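Local coordinates for protein terminase large subunit (Thermus phage G20c, PDB 5M1P) that drives viral DNA into empty procapsids as the ATP-powered motor subunit and cuts the viral genome to start and end packaging with its metal-dependent RNase H-like nuclease domain, at residues K125-L135 with V179-Y189. Residues are numbered along the deposited sequence; the frame is centred on the assembly and turned at random.
Sequences KEQLISNLALL and VMSLALAYSQY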
ATOM      1  N   LYS A 125      11.486  -3.304  -5.639  1.00 12.50           N
ATOM      2  CA  LYS A 125      10.656  -2.102  -5.656  1.00 12.77           C
ATOM      3  C   LYS A 125      10.207  -1.780  -7.077  1.00 12.57           C
ATOM      4  O   LYS A 125       9.040  -1.453  -7.294  1.00 11.77           O
ATOM      5  CB  LYS A 125      11.416  -0.920  -5.055  1.00 13.53           C
ATOM      6  CG  LYS A 125      10.621   0.375  -4.972  1.00 14.65           C
ATOM      7  CD  LYS A 125      11.328   1.398  -4.105  1.00 15.21           C
ATOM      8  CE  LYS A 125      11.099   1.130  -2.627  1.00 16.27           C
ATOM      9  NZ  LYS A 125      11.851   2.072  -1.762  1.00 17.19           N
ATOM     10  N   GLU A 126      11.120  -1.889  -8.039  1.00 13.11           N
ATOM     11  CA  GLU A 126      10.796  -1.546  -9.428  1.00 14.35           C
ATOM     12  C   GLU A 126       9.772  -2.497 -10.033  1.00 14.00           C
ATOM     13  O   GLU A 126       8.903  -2.062 -10.781  1.00 12.84           O
ATOM     14  CB  GLU A 126      12.072  -1.447 -10.270  1.00 16.06           C
ATOM     15  CG  GLU A 126      12.856  -0.175  -9.979  1.00 18.32           C
ATOM     16  CD  GLU A 126      14.362  -0.304 -10.164  1.00 20.29           C
ATOM     17  OE1 GLU A 126      14.829  -1.141 -10.969  1.00 21.88           O
ATOM     18  OE2 GLU A 126      15.078   0.454  -9.481  1.00 22.74           O
ATOM     19  N   GLN A 127       9.833  -3.769  -9.658  1.00 13.73           N
ATOM     20  CA  GLN A 127       8.863  -4.749 -10.126  1.00 14.53           C
ATOM     21  C   GLN A 127       7.450  -4.452  -9.596  1.00 12.88           C
ATOM     22  O   GLN A 127       6.469  -4.478 -10.339  1.00 12.21           O
ATOM     23  CB  GLN A 127       9.306  -6.142  -9.692  1.00 16.52           C
ATOM     24  CG  GLN A 127       8.580  -7.270 -10.395  1.00 18.43           C
ATOM     25  CD  GLN A 127       9.345  -8.573 -10.328  1.00 20.25           C
ATOM     26  OE1 GLN A 127       9.424  -9.307 -11.314  1.00 22.72           O
ATOM     27  NE2 GLN A 127       9.932  -8.860  -9.171  1.00 21.03           N
ATOM     28  N   LEU A 128       7.373  -4.151  -8.301  1.00 11.67           N
ATOM     29  CA  LEU A 128       6.119  -3.734  -7.652  1.00 11.20           C
ATOM     30  C   LEU A 128       5.540  -2.465  -8.264  1.00 10.55           C
ATOM     31  O   LEU A 128       4.350  -2.400  -8.609  1.00  9.83           O
ATOM     32  CB  LEU A 128       6.352  -3.507  -6.154  1.00 11.58           C
ATOM     33  CG  LEU A 128       6.543  -4.761  -5.309  1.00 12.10           C
ATOM     34  CD1 LEU A 128       7.040  -4.402  -3.922  1.00 12.35           C
ATOM     35  CD2 LEU A 128       5.240  -5.547  -5.228  1.00 12.53           C
ATOM     36  N   ILE A 129       6.379  -1.454  -8.400  1.00 10.59           N
ATOM     37  CA  ILE A 129       5.927  -0.164  -8.922  1.00 10.85           C
ATOM     38  C   ILE A 129       5.543  -0.230 -10.403  1.00 10.59           C
ATOM     39  O   ILE A 129       4.518   0.329 -10.797  1.00 10.83           O
ATOM     40  CB  ILE A 129       6.985   0.928  -8.681  1.00 11.37           C
ATOM     41  CG1 ILE A 129       7.151   1.195  -7.173  1.00 11.88           C
ATOM     42  CG2 ILE A 129       6.638   2.201  -9.448  1.00 11.58           C
ATOM     43  CD1 ILE A 129       5.952   1.795  -6.459  1.00 12.08           C
ATOM     44  N   SER A 130       6.353  -0.901 -11.214  1.00 10.66           N
ATOM     45  CA  SER A 130       6.036  -1.048 -12.633  1.00 11.29           C
ATOM     46  C   SER A 130       4.705  -1.782 -12.823  1.00 10.68           C
ATOM     47  O   SER A 130       3.917  -1.399 -13.680  1.00 10.82           O
ATOM     48  CB  SER A 130       7.162  -1.741 -13.401  1.00 12.09           C
ATOM     49  OG  SER A 130       7.372  -3.058 -12.954  1.00 14.28           O
ATOM     50  N   ASN A 131       4.433  -2.795 -12.007  1.00 10.49           N
ATOM     51  CA  ASN A 131       3.157  -3.466 -12.053  1.00 10.52           C
ATOM     52  C   ASN A 131       2.016  -2.496 -11.739  1.00 10.16           C
ATOM     53  O   ASN A 131       1.019  -2.460 -12.464  1.00 10.57           O
ATOM     54  CB  ASN A 131       3.146  -4.643 -11.082  1.00 10.82           C
ATOM     55  CG  ASN A 131       1.836  -5.393 -11.115  1.00 11.32           C
ATOM     56  OD1 ASN A 131       1.487  -5.986 -12.132  1.00 12.49           O
ATOM     57  ND2 ASN A 131       1.094  -5.349 -10.015  1.00 11.29           N
ATOM     58  N   LEU A 132       2.146  -1.726 -10.665  1.00  9.52           N
ATOM     59  CA  LEU A 132       1.120  -0.756 -10.302  1.00  9.61           C
ATOM     60  C   LEU A 132       0.916   0.273 -11.413  1.00  9.61           C
ATOM     61  O   LEU A 132      -0.218   0.602 -11.774  1.00  9.69           O
ATOM     62  CB  LEU A 132       1.463  -0.072  -8.976  1.00  9.45           C
ATOM     63  CG  LEU A 132       0.512   1.022  -8.482  1.00  9.58           C
ATOM     64  CD1 LEU A 132      -0.870   0.460  -8.222  1.00  9.65           C
ATOM     65  CD2 LEU A 132       1.036   1.673  -7.214  1.00  9.55           C
ATOM     66  N   ALA A 133       2.017   0.779 -11.958  1.00  9.72           N
ATOM     67  CA  ALA A 133       1.951   1.789 -13.020  1.00 10.23           C
ATOM     68  C   ALA A 133       1.258   1.281 -14.270  1.00 10.59           C
ATOM     69  O   ALA A 133       0.473   2.014 -14.882  1.00 10.83           O
ATOM     70  CB  ALA A 133       3.344   2.260 -13.382  1.00 10.38           C
ATOM     71  N   LEU A 134       1.542   0.040 -14.654  1.00 11.11           N
ATOM     72  CA  LEU A 134       0.926  -0.552 -15.841  1.00 11.85           C
ATOM     73  C   LEU A 134      -0.568  -0.757 -15.644  1.00 11.42           C
ATOM     74  O   LEU A 134      -1.369  -0.412 -16.516  1.00 11.41           O
ATOM     75  CB  LEU A 134       1.588  -1.884 -16.192  1.00 13.15           C
ATOM     76  CG  LEU A 134       0.994  -2.650 -17.382  1.00 14.45           C
ATOM     77  CD1 LEU A 134       1.124  -1.836 -18.658  1.00 14.93           C
ATOM     78  CD2 LEU A 134       1.664  -4.000 -17.530  1.00 14.90           C
ATOM     79  N   LEU A 135      -0.949  -1.343 -14.513  1.00 10.73           N
ATOM     80  CA  LEU A 135      -2.367  -1.496 -14.182  1.00 10.61           C
ATOM     81  C   LEU A 135      -3.081  -0.143 -14.149  1.00 10.23           C
ATOM     82  O   LEU A 135      -4.237  -0.021 -14.559  1.00 10.59           O
ATOM     83  CB  LEU A 135      -2.523  -2.179 -12.823  1.00 10.58           C
ATOM     84  CG  LEU A 135      -2.184  -3.666 -12.805  1.00 10.87           C
ATOM     85  CD1 LEU A 135      -2.058  -4.149 -11.362  1.00 10.60           C
ATOM     86  CD2 LEU A 135      -3.217  -4.490 -13.561  1.00 11.39           C
ATOM     87  N   VAL A 179       2.140   4.885  -1.580  1.00  7.56           N
ATOM     88  CA  VAL A 179       2.545   4.316  -2.870  1.00  7.88           C
ATOM     89  C   VAL A 179       2.910   2.844  -2.713  1.00  8.06           C
ATOM     90  O   VAL A 179       2.441   1.986  -3.462  1.00  7.71           O
ATOM     91  CB  VAL A 179       3.733   5.099  -3.487  1.00  8.00           C
ATOM     92  CG1 VAL A 179       4.181   4.455  -4.791  1.00  8.01           C
ATOM     93  CG2 VAL A 179       3.342   6.559  -3.729  1.00  8.18           C
ATOM     94  N   MET A 180       3.743   2.564  -1.718  1.00  8.37           N
ATOM     95  CA  MET A 180       4.215   1.216  -1.499  1.00  8.89           C
ATOM     96  C   MET A 180       3.108   0.273  -1.034  1.00  8.44           C
ATOM     97  O   MET A 180       3.041  -0.857  -1.507  1.00  8.12           O
ATOM     98  CB  MET A 180       5.404   1.209  -0.530  1.00  9.95           C
ATOM     99  CG  MET A 180       6.668   1.853  -1.102  1.00 11.13           C
ATOM    100  SD  MET A 180       7.114   1.332  -2.769  1.00 13.53           S
ATOM    101  CE  MET A 180       7.191  -0.447  -2.609  1.00 13.36           C
ATOM    102  N   SER A 181       2.242   0.738  -0.138  1.00  8.27           N
ATOM    103  CA  SER A 181       1.100  -0.064   0.301  1.00  8.15           C
ATOM    104  C   SER A 181       0.198  -0.438  -0.877  1.00  7.91           C
ATOM    105  O   SER A 181      -0.201  -1.589  -1.018  1.00  7.68           O
ATOM    106  CB  SER A 181       0.324   0.692   1.375  1.00  8.32           C
ATOM    107  OG  SER A 181      -0.855  -0.005   1.735  1.00  8.83           O
ATOM    108  N   LEU A 182      -0.093   0.535  -1.724  1.00  7.86           N
ATOM    109  CA  LEU A 182      -0.882   0.269  -2.929  1.00  7.81           C
ATOM    110  C   LEU A 182      -0.189  -0.722  -3.863  1.00  7.93           C
ATOM    111  O   LEU A 182      -0.825  -1.619  -4.396  1.00  8.12           O
ATOM    112  CB  LEU A 182      -1.197   1.565  -3.682  1.00  7.97           C
ATOM    113  CG  LEU A 182      -2.150   2.530  -2.988  1.00  8.14           C
ATOM    114  CD1 LEU A 182      -2.133   3.847  -3.742  1.00  8.20           C
ATOM    115  CD2 LEU A 182      -3.567   1.986  -2.868  1.00  8.29           C
ATOM    116  N   ALA A 183       1.119  -0.567  -4.041  1.00  7.77           N
ATOM    117  CA  ALA A 183       1.870  -1.472  -4.908  1.00  8.00           C
ATOM    118  C   ALA A 183       1.882  -2.904  -4.351  1.00  8.05           C
ATOM    119  O   ALA A 183       1.746  -3.870  -5.103  1.00  8.44           O
ATOM    120  CB  ALA A 183       3.289  -0.966  -5.097  1.00  8.12           C
ATOM    121  N   LEU A 184       2.025  -3.033  -3.034  1.00  8.13           N
ATOM    122  CA  LEU A 184       1.952  -4.341  -2.370  1.00  8.18           C
ATOM    123  C   LEU A 184       0.598  -5.001  -2.599  1.00  8.19           C
ATOM    124  O   LEU A 184       0.548  -6.181  -2.924  1.00  8.65           O
ATOM    125  CB  LEU A 184       2.240  -4.206  -0.884  1.00  8.29           C
ATOM    126  CG  LEU A 184       3.713  -3.901  -0.560  1.00  8.19           C
ATOM    127  CD1 LEU A 184       3.829  -3.333   0.837  1.00  8.48           C
ATOM    128  CD2 LEU A 184       4.600  -5.134  -0.713  1.00  8.46           C
ATOM    129  N   ALA A 185      -0.486  -4.238  -2.470  1.00  8.01           N
ATOM    130  CA  ALA A 185      -1.828  -4.775  -2.728  1.00  8.19           C
ATOM    131  C   ALA A 185      -1.978  -5.231  -4.164  1.00  8.25           C
ATOM    132  O   ALA A 185      -2.360  -6.377  -4.437  1.00  8.60           O
ATOM    133  CB  ALA A 185      -2.884  -3.744  -2.383  1.00  8.33           C
ATOM    134  N   TYR A 186      -1.680  -4.325  -5.087  1.00  8.14           N
ATOM    135  CA  TYR A 186      -1.855  -4.599  -6.512  1.00  8.39           C
ATOM    136  C   TYR A 186      -0.901  -5.630  -7.100  1.00  8.56           C
ATOM    137  O   TYR A 186      -1.148  -6.135  -8.194  1.00  8.85           O
ATOM    138  CB  TYR A 186      -1.829  -3.294  -7.327  1.00  8.31           C
ATOM    139  CG  TYR A 186      -3.169  -2.580  -7.314  1.00  8.50           C
ATOM    140  CD1 TYR A 186      -4.207  -2.999  -8.142  1.00  8.54           C
ATOM    141  CD2 TYR A 186      -3.425  -1.538  -6.426  1.00  8.61           C
ATOM    142  CE1 TYR A 186      -5.446  -2.376  -8.108  1.00  8.78           C
ATOM    143  CE2 TYR A 186      -4.651  -0.894  -6.393  1.00  8.83           C
ATOM    144  CZ  TYR A 186      -5.668  -1.318  -7.228  1.00  8.89           C
ATOM    145  OH  TYR A 186      -6.883  -0.663  -7.172  1.00  9.63           O
ATOM    146  N   SER A 187       0.164  -5.982  -6.375  1.00  8.95           N
ATOM    147  CA  SER A 187       1.020  -7.105  -6.770  1.00  9.58           C
ATOM    148  C   SER A 187       0.251  -8.418  -6.904  1.00  9.91           C
ATOM    149  O   SER A 187       0.714  -9.339  -7.571  1.00 10.27           O
ATOM    150  CB  SER A 187       2.162  -7.313  -5.771  1.00  9.83           C
ATOM    151  OG  SER A 187       1.687  -7.891  -4.567  1.00  9.95           O
ATOM    152  N   GLN A 188      -0.907  -8.503  -6.255  1.00 10.36           N
ATOM    153  CA  GLN A 188      -1.744  -9.696  -6.266  1.00 10.73           C
ATOM    154  C   GLN A 188      -2.846  -9.677  -7.309  1.00 11.29           C
ATOM    155  O   GLN A 188      -3.532 -10.683  -7.480  1.00 11.22           O
ATOM    156  CB  GLN A 188      -2.410  -9.840  -4.908  1.00 10.65           C
ATOM    157  CG  GLN A 188      -1.464  -9.753  -3.733  1.00 10.66           C
ATOM    158  CD  GLN A 188      -0.442 -10.869  -3.720  1.00 11.05           C
ATOM    159  OE1 GLN A 188      -0.803 -12.032  -3.537  1.00 11.13           O
ATOM    160  NE2 GLN A 188       0.822 -10.538  -3.923  1.00 11.06           N
ATOM    161  N   TYR A 189      -3.042  -8.551  -7.984  1.00 11.94           N
ATOM    162  CA  TYR A 189      -4.202  -8.384  -8.853  1.00 12.52           C
ATOM    163  C   TYR A 189      -3.904  -8.902 -10.250  1.00 13.23           C
ATOM    164  O   TYR A 189      -2.894  -8.557 -10.838  1.00 14.34           O
ATOM    165  CB  TYR A 189      -4.625  -6.921  -8.880  1.00 12.82           C
ATOM    166  CG  TYR A 189      -5.884  -6.686  -9.681  1.00 13.42           C
ATOM    167  CD1 TYR A 189      -7.089  -7.283  -9.320  1.00 13.82           C
ATOM    168  CD2 TYR A 189      -5.874  -5.871 -10.807  1.00 14.44           C
ATOM    169  CE1 TYR A 189      -8.244  -7.074 -10.059  1.00 14.34           C
ATOM    170  CE2 TYR A 189      -7.030  -5.659 -11.551  1.00 14.90           C
ATOM    171  CZ  TYR A 189      -8.213  -6.259 -11.170  1.00 15.12           C
ATOM    172  OH  TYR A 189      -9.362  -6.048 -11.902  1.00 17.13           O
TER
HETATM  173  O   HOH W   1       2.088  -3.842  -7.863  1.00 11.35           O
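The amide nitrogen ND2 of N131 is shared by two acceptors: it gives a weak, bent hydrogen bond to Y186 O (3.0 Å, 128° at the hydrogen) and a second bond to a water at 2.8 Å. That water donates to L128 O and A183 O, tying carbonyls of both helices together. Asparagine suits this edge because its NH2 can serve both acceptors; with CG anti to the backbone N (chi1 -179°), the amide reaches the backbone carbonyl of Y186. The axes of helix segments 125-135 and 179-186 approach to 8.6 Å and cross at 79°, the small A183 letting L132 settle as a knob among V179, L182, A183 and Y186. L132 CD1 meets Y186 CD2 obliquely at 3.7 Å, while the phenol OH is held by G60 and A142. In this RNase H-like fold, helix 177-186 lies between helix 122-137 and the central sheet; M180 packs beside D42, which binds calcium here, and L184 beside D95, probably a ligand of the second catalytic metal. M180, flexible and bent at chi2 and chi3, lays SD against I129 CD1 (3.9 Å). Branched L128 divides its methyls, CD1 going to M180 and L184 and CD2 to S187 CB at 3.6 Å.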